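Long-range contacts in F420-reducing hydrogenase, subunit beta (Methanothermobacter marburgensis, PDB 4OMF), which carries the flavin and a [4Fe-4S] cluster of an enzyme that reduces coenzyme F420 with hydrogen, and probably hosts the F420 reduction site: residues Gly31-Ala36 / Ile126-Gly131; Tyr76-Asn81 / Met135-Tyr140; Asp197-Leu202 / Thr218-Thr223. All blocks are in the same frame, centred on the assembly; numbering follows the deposited sequence.

Contacts 2 and 3 touch the FAD, and the Leu33 side chain of contact 1 comes within about 5 Å of it. Contact 1 lays helix 28-39 on strand 126-132 of the mixed sheet, and contact 3 sets the loop 197-202 against strand 217-221 of that sheet; their centres are about 14 Å apart, and Gly131 packs on Ala200. Contact 2, its centre about 21 Å from that of contact 1 and about 19 Å from that of contact 3, joins two loops beside flavin and cluster. Along the chain contacts 1 and 2 interlock, since 76-81 comes between 31-36 and 126-131, whereas contact 3 follows both. Met135 packs on Tyr198, both at the flavin ring, where contacts 2 and 3 together frame the cofactor site.

Contact 1: residues Gly31-Ala36 / Ile126-Gly131; sequences GLLAYA and IKLLVG. With KEN (N,N-dimethylmethanamine), chain P.
Leu32, Leu33 and Ala36 meet Leu128 and Val130 with no ring, amide or guanidinium group between them; the faces that touch are those of the fold, one side of helix 28-39 lying on one face of the mixed sheet. Leu129 points to the other face, against Thr106 and Arg110 of helix 103-114. Helix and strand segments run almost antiparallel, at 172°, with their axes 10.3 Å apart, as in the layers of an alpha/beta fold. Leu128 does most of the touching. With CG anti to the backbone N (chi1 174°), it brings its CD2 methyl among three helix residues: CD2 lies 4.0 Å from Leu33 CD2, 4.0 Å from Ala36 CB and 4.3 Å from Leu32 CG. Val130 uses its CG2 branch, 4.2 Å from Leu32 CD2, and the two side chains cross obliquely. Ile229 of helix 224-235 touches both Leu32 and Leu128, while Ile42 covers Leu33 and Ala36. At the start of the strand, Ile126 O is 3.7 Å from CB1 of a bound N,N-dimethylmethanamine, whose pocket also includes Arg110, Gln113 and Asp204. The chemistry is wholly apolar: methyl groups of leucine, valine and alanine at ordinary van der Waals spacing join helix to strand by dispersion and exclusion of water, while the strand's backbone bonds run to Leu97, Thr99 and Asp204 and those of the helix are mostly its own.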
loop_
_atom_site.group_PDB
_atom_site.type_symbol
_atom_site.label_atom_id
_atom_site.label_comp_id
_atom_site.label_asym_id
_atom_site.label_seq_id
_atom_site.Cartn_x
_atom_site.Cartn_y
_atom_site.Cartn_z
ATOM N N GLY C 31 4.163 -5.069 42.250
ATOM C CA GLY C 31 3.854 -5.985 43.336
ATOM C C GLY C 31 2.765 -6.993 42.989
ATOM O O GLY C 31 2.870 -8.176 43.315
ATOM N N LEU C 32 1.719 -6.543 42.316
ATOM C CA LEU C 32 0.607 -7.437 42.026
ATOM C C LEU C 32 0.923 -8.411 40.895
ATOM O O LEU C 32 0.578 -9.601 40.982
ATOM C CB LEU C 32 -0.643 -6.639 41.685
ATOM C CG LEU C 32 -1.950 -7.429 41.696
ATOM C CD1 LEU C 32 -2.212 -8.079 43.056
ATOM C CD2 LEU C 32 -3.075 -6.485 41.307
ATOM N N LEU C 33 1.602 -7.929 39.855
ATOM C CA LEU C 33 2.023 -8.802 38.764
ATOM C C LEU C 33 3.039 -9.804 39.285
ATOM O O LEU C 33 3.036 -10.976 38.895
ATOM C CB LEU C 33 2.622 -7.998 37.593
ATOM C CG LEU C 33 1.590 -7.155 36.828
ATOM C CD1 LEU C 33 2.294 -6.260 35.799
ATOM C CD2 LEU C 33 0.543 -8.027 36.175
ATOM N N ALA C 34 3.906 -9.351 40.182
ATOM C CA ALA C 34 4.922 -10.251 40.740
ATOM C C ALA C 34 4.270 -11.339 41.584
ATOM O O ALA C 34 4.683 -12.498 41.553
ATOM C CB ALA C 34 5.942 -9.476 41.573
ATOM N N TYR C 35 3.244 -10.964 42.340
ATOM C CA TYR C 35 2.543 -11.929 43.170
ATOM C C TYR C 35 1.831 -12.961 42.290
ATOM O O TYR C 35 1.902 -14.171 42.548
ATOM C CB TYR C 35 1.530 -11.231 44.078
ATOM C CG TYR C 35 0.636 -12.205 44.783
ATOM C CD1 TYR C 35 1.130 -12.966 45.833
ATOM C CD2 TYR C 35 -0.688 -12.384 44.396
ATOM C CE1 TYR C 35 0.338 -13.871 46.494
ATOM C CE2 TYR C 35 -1.494 -13.299 45.052
ATOM C CZ TYR C 35 -0.967 -14.038 46.103
ATOM O OH TYR C 35 -1.735 -14.955 46.776
ATOM N N ALA C 36 1.121 -12.470 41.279
ATOM C CA ALA C 36 0.390 -13.349 40.354
ATOM C C ALA C 36 1.336 -14.311 39.639
ATOM O O ALA C 36 1.027 -15.495 39.459
ATOM C CB ALA C 36 -0.394 -12.517 39.342
ATOM N N ILE C 126 -6.213 -13.852 28.978
ATOM C CA ILE C 126 -5.940 -12.705 29.826
ATOM C C ILE C 126 -6.561 -12.956 31.205
ATOM O O ILE C 126 -7.784 -13.091 31.326
ATOM C CB ILE C 126 -6.472 -11.418 29.192
ATOM C CG1 ILE C 126 -5.817 -11.230 27.822
ATOM C CG2 ILE C 126 -6.211 -10.215 30.102
ATOM C CD1 ILE C 126 -6.201 -9.971 27.144
ATOM N N LYS C 127 -5.723 -13.075 32.231
ATOM C CA LYS C 127 -6.214 -13.426 33.567
ATOM C C LYS C 127 -6.172 -12.247 34.550
ATOM O O LYS C 127 -6.865 -12.241 35.563
ATOM C CB LYS C 127 -5.416 -14.592 34.153
ATOM C CG LYS C 127 -5.429 -15.850 33.279
ATOM C CD LYS C 127 -6.845 -16.386 33.054
ATOM C CE LYS C 127 -6.839 -17.595 32.101
ATOM N NZ LYS C 127 -8.230 -18.052 31.830
ATOM N N LEU C 128 -5.342 -11.256 34.254
ATOM C CA LEU C 128 -5.250 -10.083 35.124
ATOM C C LEU C 128 -4.912 -8.853 34.316
ATOM O O LEU C 128 -3.828 -8.752 33.730
ATOM C CB LEU C 128 -4.202 -10.290 36.202
ATOM C CG LEU C 128 -3.878 -9.115 37.126
ATOM C CD1 LEU C 128 -5.084 -8.733 37.954
ATOM C CD2 LEU C 128 -2.726 -9.500 37.996
ATOM N N LEU C 129 -5.844 -7.919 34.278
ATOM C CA LEU C 129 -5.622 -6.671 33.561
ATOM C C LEU C 129 -5.553 -5.553 34.585
ATOM O O LEU C 129 -6.573 -5.160 35.136
ATOM C CB LEU C 129 -6.738 -6.430 32.535
ATOM C CG LEU C 129 -6.563 -5.448 31.364
ATOM C CD1 LEU C 129 -7.863 -5.346 30.558
ATOM C CD2 LEU C 129 -6.136 -4.071 31.821
ATOM N N VAL C 130 -4.347 -5.042 34.846
ATOM C CA VAL C 130 -4.201 -3.952 35.813
ATOM C C VAL C 130 -4.264 -2.620 35.072
ATOM O O VAL C 130 -3.464 -2.365 34.192
ATOM C CB VAL C 130 -2.870 -4.035 36.623
ATOM C CG1 VAL C 130 -2.851 -2.958 37.716
ATOM C CG2 VAL C 130 -2.704 -5.425 37.266
ATOM N N GLY C 131 -5.205 -1.764 35.439
ATOM C CA GLY C 131 -5.329 -0.481 34.770
ATOM C C GLY C 131 -4.617 0.589 35.571
ATOM O O GLY C 131 -4.599 0.516 36.798
HETATM C CA1 KEN P . -11.351 -10.608 34.044
HETATM C CB1 KEN P . -10.974 -11.346 31.671
HETATM C CC1 KEN P . -9.325 -9.852 32.730
HETATM N NE1 KEN P . -10.316 -10.970 32.981
#

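Contact 2: residues Tyr76-Asn81 / Met135-Tyr140; sequences YTFSPN and MENFPY. With FAD (flavin-adenine dinucleotide), chain R; SF4 (iron/sulfur cluster), chain N.
Thr77 offers both its oxygens to partners, and Asn137 ND2 binds its carbonyl. The carbonyl oxygen Thr77 O takes this hydrogen bond from Asn137 ND2 at 3.2 Å (N-H...O 156°); the donor stands above the carbonyl plane, although the oxygen lies close to the plane of the amide. A second, weak bond reaches the same oxygen from the adenine amino group FAD N6A, at 2.8 Å. The hydroxyl Thr77 OG1, anti to its own backbone nitrogen (chi1 -172°), donates to Phe138 O at 2.8 Å, nearly in line with the C=O bond. Phe138 O also receives a CA-H contact from Thr77 and sits over the centre of the Phe78 ring, 3.9 Å above its plane. That ring, whose CE1 comes 3.6 Å from Pro139 CA, is turned 69° from the plane of the Asn137 amide. The other end of the amide is used within its own loop: Asn137 OD1 accepts from Phe138 N at 2.9 Å, again from above the carbonyl plane. Farther out, Ser79 OG donates to Asn81 OD1, Asn81 ND2 reaches Val100 O, and Tyr140 OH is bonded to Phe54 O. Asn137 CB lies 3.5 Å from SF4 S2 and Asn137 CG touches the flavin methyl FAD C7M at 3.4 Å, while the Tyr76 ring turns its edge to the isoalloxazine. The Asn137 side chain thus holds the loop 76-81 by its amide while its CB and CG sit between cluster and flavin, an arrangement consistent with keeping the two redox groups in fixed relation for electron transfer.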
loop_
_atom_site.group_PDB
_atom_site.type_symbol
_atom_site.label_atom_id
_atom_site.label_comp_id
_atom_site.label_asym_id
_atom_site.label_seq_id
_atom_site.Cartn_x
_atom_site.Cartn_y
_atom_site.Cartn_z
ATOM N N TYR C 76 5.998 9.060 30.778
ATOM C CA TYR C 76 4.834 9.759 30.228
ATOM C C TYR C 76 4.937 9.931 28.712
ATOM O O TYR C 76 4.865 11.048 28.201
ATOM C CB TYR C 76 4.635 11.117 30.906
ATOM C CG TYR C 76 4.342 10.987 32.383
ATOM C CD1 TYR C 76 3.126 10.453 32.831
ATOM C CD2 TYR C 76 5.271 11.400 33.334
ATOM C CE1 TYR C 76 2.854 10.329 34.182
ATOM C CE2 TYR C 76 5.010 11.275 34.691
ATOM C CZ TYR C 76 3.801 10.740 35.110
ATOM O OH TYR C 76 3.558 10.621 36.456
ATOM N N THR C 77 5.120 8.812 28.009
ATOM C CA THR C 77 5.058 8.799 26.558
ATOM C C THR C 77 4.545 7.433 26.116
ATOM O O THR C 77 4.157 6.579 26.945
ATOM C CB THR C 77 6.427 9.147 25.909
ATOM O OG1 THR C 77 6.274 9.303 24.484
ATOM C CG2 THR C 77 7.456 8.067 26.179
ATOM N N PHE C 78 4.481 7.218 24.809
ATOM C CA PHE C 78 3.801 6.036 24.292
ATOM C C PHE C 78 4.538 4.737 24.579
ATOM O O PHE C 78 5.746 4.640 24.384
ATOM C CB PHE C 78 3.599 6.151 22.774
ATOM C CG PHE C 78 2.983 7.449 22.338
ATOM C CD1 PHE C 78 3.583 8.221 21.358
ATOM C CD2 PHE C 78 1.792 7.895 22.895
ATOM C CE1 PHE C 78 3.015 9.418 20.943
ATOM C CE2 PHE C 78 1.230 9.087 22.498
ATOM C CZ PHE C 78 1.845 9.857 21.513
ATOM N N SER C 79 3.789 3.733 25.026
ATOM C CA SER C 79 4.252 2.356 25.063
ATOM C C SER C 79 3.032 1.543 24.684
ATOM O O SER C 79 2.173 1.302 25.519
ATOM C CB SER C 79 4.779 1.955 26.436
ATOM O OG SER C 79 5.198 0.594 26.446
ATOM N N PRO C 80 2.917 1.170 23.399
ATOM C CA PRO C 80 1.664 0.545 22.950
ATOM C C PRO C 80 1.593 -0.900 23.416
ATOM O O PRO C 80 1.781 -1.821 22.609
ATOM C CB PRO C 80 1.750 0.628 21.419
ATOM C CG PRO C 80 2.900 1.570 21.123
ATOM C CD PRO C 80 3.841 1.409 22.284
ATOM N N ASN C 81 1.314 -1.087 24.703
ATOM C CA ASN C 81 1.414 -2.398 25.341
ATOM C C ASN C 81 0.550 -3.464 24.704
ATOM O O ASN C 81 0.920 -4.629 24.722
ATOM C CB ASN C 81 1.049 -2.301 26.834
ATOM C CG ASN C 81 2.148 -1.685 27.659
ATOM O OD1 ASN C 81 3.209 -1.345 27.144
ATOM N ND2 ASN C 81 1.909 -1.552 28.958
ATOM N N MET C 135 -4.539 10.943 32.425
ATOM C CA MET C 135 -5.230 12.174 32.008
ATOM C C MET C 135 -4.781 12.641 30.610
ATOM O O MET C 135 -5.494 13.360 29.914
ATOM C CB MET C 135 -4.996 13.287 33.035
ATOM C CG MET C 135 -5.813 14.538 32.774
ATOM S SD MET C 135 -7.576 14.286 33.083
ATOM C CE MET C 135 -7.621 14.415 34.877
ATOM N N GLU C 136 -3.588 12.229 30.205
ATOM C CA GLU C 136 -3.027 12.618 28.914
ATOM C C GLU C 136 -1.760 11.828 28.680
ATOM O O GLU C 136 -1.137 11.372 29.638
ATOM C CB GLU C 136 -2.715 14.123 28.863
ATOM C CG GLU C 136 -1.663 14.595 29.865
ATOM C CD GLU C 136 -2.253 15.106 31.171
ATOM O OE1 GLU C 136 -1.738 14.734 32.250
ATOM O OE2 GLU C 136 -3.225 15.895 31.125
ATOM N N ASN C 137 -1.362 11.684 27.416
ATOM C CA ASN C 137 -0.036 11.160 27.115
ATOM C C ASN C 137 0.665 12.042 26.061
ATOM O O ASN C 137 0.013 12.787 25.348
ATOM C CB ASN C 137 -0.113 9.703 26.645
ATOM C CG ASN C 137 1.155 8.925 26.954
ATOM O OD1 ASN C 137 2.122 9.483 27.462
ATOM N ND2 ASN C 137 1.145 7.621 26.666
ATOM N N PHE C 138 1.989 11.973 26.015
ATOM C CA PHE C 138 2.815 12.910 25.232
ATOM C C PHE C 138 3.677 12.230 24.170
ATOM O O PHE C 138 4.267 11.184 24.413
ATOM C CB PHE C 138 3.751 13.715 26.163
ATOM C CG PHE C 138 3.033 14.530 27.191
ATOM C CD1 PHE C 138 2.538 15.793 26.874
ATOM C CD2 PHE C 138 2.823 14.033 28.470
ATOM C CE1 PHE C 138 1.845 16.556 27.814
ATOM C CE2 PHE C 138 2.124 14.788 29.413
ATOM C CZ PHE C 138 1.641 16.055 29.080
ATOM N N PRO C 139 3.761 12.832 22.974
ATOM C CA PRO C 139 4.814 12.347 22.071
ATOM C C PRO C 139 6.183 12.555 22.743
ATOM O O PRO C 139 6.340 13.420 23.611
ATOM C CB PRO C 139 4.651 13.208 20.815
ATOM C CG PRO C 139 3.263 13.809 20.919
ATOM C CD PRO C 139 2.952 13.915 22.384
ATOM N N TYR C 140 7.161 11.756 22.352
ATOM C CA TYR C 140 8.479 11.823 22.964
ATOM C C TYR C 140 9.111 13.219 22.807
ATOM O O TYR C 140 9.746 13.734 23.739
ATOM C CB TYR C 140 9.399 10.759 22.368
ATOM C CG TYR C 140 10.747 10.643 23.079
ATOM C CD1 TYR C 140 11.935 11.017 22.442
ATOM C CD2 TYR C 140 10.819 10.161 24.381
ATOM C CE1 TYR C 140 13.173 10.907 23.085
ATOM C CE2 TYR C 140 12.053 10.046 25.046
ATOM C CZ TYR C 140 13.217 10.431 24.387
ATOM O OH TYR C 140 14.430 10.304 25.010
HETATM P PA FAD R . 5.075 0.511 39.347
HETATM O O1A FAD R . 5.944 1.742 39.311
HETATM O O2A FAD R . 5.346 -0.661 40.243
HETATM O O5B FAD R . 4.995 -0.051 37.859
HETATM C C5B FAD R . 4.558 0.887 36.865
HETATM C C4B FAD R . 3.995 0.081 35.693
HETATM O O4B FAD R . 3.492 0.983 34.705
HETATM C C3B FAD R . 5.097 -0.750 35.048
HETATM O O3B FAD R . 4.688 -2.114 34.860
HETATM C C2B FAD R . 5.287 -0.080 33.694
HETATM O O2B FAD R . 5.614 -1.051 32.687
HETATM C C1B FAD R . 3.946 0.576 33.425
HETATM N N9A FAD R . 4.122 1.749 32.551
HETATM C C8A FAD R . 4.968 2.771 32.768
HETATM N N7A FAD R . 4.870 3.691 31.780
HETATM C C5A FAD R . 3.925 3.230 30.913
HETATM C C6A FAD R . 3.345 3.703 29.635
HETATM N N6A FAD R . 3.755 4.863 29.058
HETATM N N1A FAD R . 2.394 2.937 29.077
HETATM C C2A FAD R . 1.994 1.763 29.609
HETATM N N3A FAD R . 2.486 1.258 30.765
HETATM C C4A FAD R . 3.438 1.954 31.435
HETATM N N1 FAD R . -1.623 8.344 37.732
HETATM C C2 FAD R . -2.650 9.131 38.247
HETATM O O2 FAD R . -2.922 9.044 39.462
HETATM N N3 FAD R . -3.307 10.019 37.407
HETATM C C4 FAD R . -2.993 10.093 36.065
HETATM O O4 FAD R . -3.637 10.878 35.336
HETATM C C4X FAD R . -1.613 9.835 35.722
HETATM N N5 FAD R . -1.269 10.036 34.291
HETATM C C5X FAD R . -0.631 8.855 33.697
HETATM C C6 FAD R . -0.341 8.973 32.327
HETATM C C7 FAD R . 0.457 8.010 31.697
HETATM C C7M FAD R . 0.766 8.123 30.211
HETATM C C8 FAD R . 0.961 6.960 32.463
HETATM C C8M FAD R . 1.840 5.859 31.901
HETATM C C9 FAD R . 0.686 6.844 33.843
HETATM C C9A FAD R . -0.041 7.848 34.492
HETATM N N10 FAD R . -0.407 7.689 35.854
HETATM C C10 FAD R . -1.062 8.703 36.528
HETATM C "C1'" FAD R . -0.185 6.445 36.616
HETATM C "C2'" FAD R . 1.082 6.432 37.431
HETATM O "O2'" FAD R . 2.006 7.351 37.065
HETATM C "C3'" FAD R . 1.518 5.185 37.705
HETATM O "O3'" FAD R . 2.045 4.544 36.633
HETATM C "C4'" FAD R . 0.622 4.320 38.575
HETATM O "O4'" FAD R . 0.255 4.986 39.802
HETATM C "C5'" FAD R . 1.285 2.972 38.875
HETATM O "O5'" FAD R . 2.296 3.143 39.856
HETATM P P FAD R . 2.862 1.898 40.688
HETATM O O1P FAD R . 1.659 1.150 41.220
HETATM O O2P FAD R . 3.892 2.376 41.669
HETATM O O3P FAD R . 3.530 0.976 39.525
HETATM FE FE1 SF4 N . -5.236 7.086 26.370
HETATM FE FE2 SF4 N . -7.176 8.569 27.397
HETATM FE FE3 SF4 N . -5.117 9.778 26.202
HETATM FE FE4 SF4 N . -4.686 8.554 28.561
HETATM S S1 SF4 N . -6.054 10.399 28.214
HETATM S S2 SF4 N . -3.375 8.346 26.656
HETATM S S3 SF4 N . -6.160 6.839 28.475
HETATM S S4 SF4 N . -6.667 8.439 25.168
#

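Contact 3: residues Asp197-Leu202 / Thr218-Thr223; sequences DYVAEL and TVITRT. With FAD (flavin-adenine dinucleotide), chain R.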
loop_
_atom_site.group_PDB
_atom_site.type_symbol
_atom_site.label_atom_id
_atom_site.label_comp_id
_atom_site.label_asym_id
_atom_site.label_seq_id
_atom_site.Cartn_x
_atom_site.Cartn_y
_atom_site.Cartn_z
ATOM N N ASP C 197 -12.344 8.379 30.141
ATOM C CA ASP C 197 -12.024 7.380 31.154
ATOM C C ASP C 197 -10.747 7.787 31.902
ATOM O O ASP C 197 -9.649 7.724 31.348
ATOM C CB ASP C 197 -11.872 6.010 30.463
ATOM C CG ASP C 197 -11.819 4.822 31.426
ATOM O OD1 ASP C 197 -11.432 4.972 32.606
ATOM O OD2 ASP C 197 -12.138 3.705 30.955
ATOM N N TYR C 198 -10.905 8.195 33.162
ATOM C CA TYR C 198 -9.763 8.603 33.969
ATOM C C TYR C 198 -9.173 7.451 34.770
ATOM O O TYR C 198 -7.964 7.260 34.792
ATOM C CB TYR C 198 -10.153 9.738 34.922
ATOM C CG TYR C 198 -8.992 10.229 35.765
ATOM C CD1 TYR C 198 -7.812 10.647 35.169
ATOM C CD2 TYR C 198 -9.076 10.274 37.145
ATOM C CE1 TYR C 198 -6.752 11.104 35.928
ATOM C CE2 TYR C 198 -8.009 10.730 37.910
ATOM C CZ TYR C 198 -6.858 11.145 37.287
ATOM O OH TYR C 198 -5.787 11.599 38.020
ATOM N N VAL C 199 -10.032 6.691 35.442
ATOM C CA VAL C 199 -9.537 5.705 36.390
ATOM C C VAL C 199 -9.544 4.284 35.833
ATOM O O VAL C 199 -9.621 3.322 36.601
ATOM C CB VAL C 199 -10.343 5.737 37.711
ATOM C CG1 VAL C 199 -9.984 6.979 38.538
ATOM C CG2 VAL C 199 -11.844 5.685 37.449
ATOM N N ALA C 200 -9.421 4.151 34.515
ATOM C CA ALA C 200 -9.365 2.827 33.874
ATOM C C ALA C 200 -10.556 1.977 34.325
ATOM O O ALA C 200 -10.388 0.959 34.989
ATOM C CB ALA C 200 -8.045 2.110 34.194
ATOM N N GLU C 201 -11.753 2.425 33.969
ATOM C CA GLU C 201 -12.991 1.844 34.461
ATOM C C GLU C 201 -13.226 0.393 34.067
ATOM O O GLU C 201 -14.041 -0.273 34.691
ATOM C CB GLU C 201 -14.173 2.689 33.982
ATOM C CG GLU C 201 -14.132 4.116 34.532
ATOM C CD GLU C 201 -15.199 5.026 33.946
ATOM O OE1 GLU C 201 -16.266 4.509 33.548
ATOM O OE2 GLU C 201 -14.964 6.260 33.888
ATOM N N LEU C 202 -12.539 -0.102 33.036
ATOM C CA LEU C 202 -12.822 -1.454 32.565
ATOM C C LEU C 202 -11.753 -2.470 32.990
ATOM O O LEU C 202 -11.805 -3.634 32.594
ATOM C CB LEU C 202 -12.981 -1.460 31.032
ATOM C CG LEU C 202 -14.144 -0.576 30.536
ATOM C CD1 LEU C 202 -14.253 -0.527 29.008
ATOM C CD2 LEU C 202 -15.451 -1.034 31.138
ATOM N N THR C 218 -3.944 4.770 45.238
ATOM C CA THR C 218 -5.381 4.552 45.363
ATOM C C THR C 218 -5.769 3.381 44.467
ATOM O O THR C 218 -5.575 3.427 43.246
ATOM C CB THR C 218 -6.167 5.810 44.986
ATOM O OG1 THR C 218 -5.717 6.910 45.796
ATOM C CG2 THR C 218 -7.654 5.592 45.177
ATOM N N VAL C 219 -6.277 2.318 45.092
ATOM C CA VAL C 219 -6.501 1.036 44.416
ATOM C C VAL C 219 -7.986 0.701 44.363
ATOM O O VAL C 219 -8.628 0.522 45.393
ATOM C CB VAL C 219 -5.769 -0.118 45.140
ATOM C CG1 VAL C 219 -5.992 -1.445 44.418
ATOM C CG2 VAL C 219 -4.283 0.179 45.257
ATOM N N ILE C 220 -8.506 0.599 43.152
ATOM C CA ILE C 220 -9.922 0.335 42.926
ATOM C C ILE C 220 -10.076 -1.085 42.390
ATOM O O ILE C 220 -9.628 -1.359 41.278
ATOM C CB ILE C 220 -10.497 1.328 41.903
ATOM C CG1 ILE C 220 -10.398 2.767 42.421
ATOM C CG2 ILE C 220 -11.944 0.978 41.585
ATOM C CD1 ILE C 220 -10.657 3.806 41.336
ATOM N N THR C 221 -10.664 -1.997 43.169
ATOM C CA THR C 221 -10.908 -3.344 42.643
ATOM C C THR C 221 -12.275 -3.357 41.969
ATOM O O THR C 221 -13.202 -2.707 42.438
ATOM C CB THR C 221 -10.840 -4.448 43.735
ATOM O OG1 THR C 221 -11.710 -4.117 44.809
ATOM C CG2 THR C 221 -9.423 -4.576 44.280
ATOM N N ARG C 222 -12.398 -4.081 40.858
ATOM C CA ARG C 222 -13.607 -4.008 40.052
ATOM C C ARG C 222 -14.225 -5.373 39.731
ATOM O O ARG C 222 -15.395 -5.617 40.046
ATOM C CB ARG C 222 -13.323 -3.253 38.736
ATOM C CG ARG C 222 -12.702 -1.862 38.904
ATOM C CD ARG C 222 -12.625 -1.102 37.563
ATOM N NE ARG C 222 -12.034 0.235 37.721
ATOM C CZ ARG C 222 -12.721 1.324 38.053
ATOM N NH1 ARG C 222 -14.040 1.262 38.272
ATOM N NH2 ARG C 222 -12.088 2.489 38.169
ATOM N N THR C 223 -13.476 -6.257 39.089
ATOM C CA THR C 223 -14.031 -7.547 38.677
ATOM C C THR C 223 -13.768 -8.596 39.755
ATOM O O THR C 223 -12.974 -8.355 40.664
ATOM C CB THR C 223 -13.417 -8.025 37.378
ATOM O OG1 THR C 223 -12.008 -8.181 37.588
ATOM C CG2 THR C 223 -13.654 -7.026 36.245
HETATM P PA FAD R . 5.075 0.511 39.347
HETATM O O1A FAD R . 5.944 1.742 39.311
HETATM O O2A FAD R . 5.346 -0.661 40.243
HETATM O O5B FAD R . 4.995 -0.051 37.859
HETATM C C5B FAD R . 4.558 0.887 36.865
HETATM C C4B FAD R . 3.995 0.081 35.693
HETATM O O4B FAD R . 3.492 0.983 34.705
HETATM C C3B FAD R . 5.097 -0.750 35.048
HETATM O O3B FAD R . 4.688 -2.114 34.860
HETATM C C2B FAD R . 5.287 -0.080 33.694
HETATM O O2B FAD R . 5.614 -1.051 32.687
HETATM C C1B FAD R . 3.946 0.576 33.425
HETATM N N9A FAD R . 4.122 1.749 32.551
HETATM C C8A FAD R . 4.968 2.771 32.768
HETATM N N7A FAD R . 4.870 3.691 31.780
HETATM C C5A FAD R . 3.925 3.230 30.913
HETATM C C6A FAD R . 3.345 3.703 29.635
HETATM N N6A FAD R . 3.755 4.863 29.058
HETATM N N1A FAD R . 2.394 2.937 29.077
HETATM C C2A FAD R . 1.994 1.763 29.609
HETATM N N3A FAD R . 2.486 1.258 30.765
HETATM C C4A FAD R . 3.438 1.954 31.435
HETATM N N1 FAD R . -1.623 8.344 37.732
HETATM C C2 FAD R . -2.650 9.131 38.247
HETATM O O2 FAD R . -2.922 9.044 39.462
HETATM N N3 FAD R . -3.307 10.019 37.407
HETATM C C4 FAD R . -2.993 10.093 36.065
HETATM O O4 FAD R . -3.637 10.878 35.336
HETATM C C4X FAD R . -1.613 9.835 35.722
HETATM N N5 FAD R . -1.269 10.036 34.291
HETATM C C5X FAD R . -0.631 8.855 33.697
HETATM C C6 FAD R . -0.341 8.973 32.327
HETATM C C7 FAD R . 0.457 8.010 31.697
HETATM C C7M FAD R . 0.766 8.123 30.211
HETATM C C8 FAD R . 0.961 6.960 32.463
HETATM C C8M FAD R . 1.840 5.859 31.901
HETATM C C9 FAD R . 0.686 6.844 33.843
HETATM C C9A FAD R . -0.041 7.848 34.492
HETATM N N10 FAD R . -0.407 7.689 35.854
HETATM C C10 FAD R . -1.062 8.703 36.528
HETATM C "C1'" FAD R . -0.185 6.445 36.616
HETATM C "C2'" FAD R . 1.082 6.432 37.431
HETATM O "O2'" FAD R . 2.006 7.351 37.065
HETATM C "C3'" FAD R . 1.518 5.185 37.705
HETATM O "O3'" FAD R . 2.045 4.544 36.633
HETATM C "C4'" FAD R . 0.622 4.320 38.575
HETATM O "O4'" FAD R . 0.255 4.986 39.802
HETATM C "C5'" FAD R . 1.285 2.972 38.875
HETATM O "O5'" FAD R . 2.296 3.143 39.856
HETATM P P FAD R . 2.862 1.898 40.688
HETATM O O1P FAD R . 1.659 1.150 41.220
HETATM O O2P FAD R . 3.892 2.376 41.669
HETATM O O3P FAD R . 3.530 0.976 39.525
#
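A buried, arginine-centred contact joins the loop 197-202 to the end of strand 217-221, where Arg222 follows the last strand residue and reaches back under Val199, Ala200 and Glu201. Its guanidinium is layered between backbone and side chain: Glu201 CA lies 3.6 Å above the centre of one face, and Ile220 CG2 equally far from the opposite face. At the edge, Arg222 NH2 donates to Val199 O at 3.0 Å (N-H...O 142°), approaching from above the carbonyl plane, and the oxygen is tilted out of the guanidinium plane. The side chain gets there because CG stands beside the backbone N (chi1 -54°) and the chain is then extended to NE. The side chains of Val199 and Arg222 cross at about a right angle; Val199 CG2 is 3.3 Å from Arg222 NH2, and Val199 CB is 4.1 Å from Ile220 CD1. In the eight-stranded mixed sheet, strand 217-221 pairs antiparallel with both 205-208 and 8-14, and Thr223 is the N-cap of the helix that follows, 224-235. Other guanidinium N-H groups are also bonded: NE to Ser206 OG, and NH1 to the carbonyls of Thr5 and Leu3. A lysine in its place, with a single nitrogen and no flat group, would probably leave several of these oxygens without a donor and open a gap between Ile220 and Glu201. The loop itself is braced by Asp197, whose OD1 accepts from Glu201 N at 2.9 Å through its syn lone pair, while the Glu201 carboxylate forms a salt bridge with Lys262. From the same loop Tyr198 OH accepts a hydrogen bond from FAD N3, 3.0 Å away and nearly straight (162°).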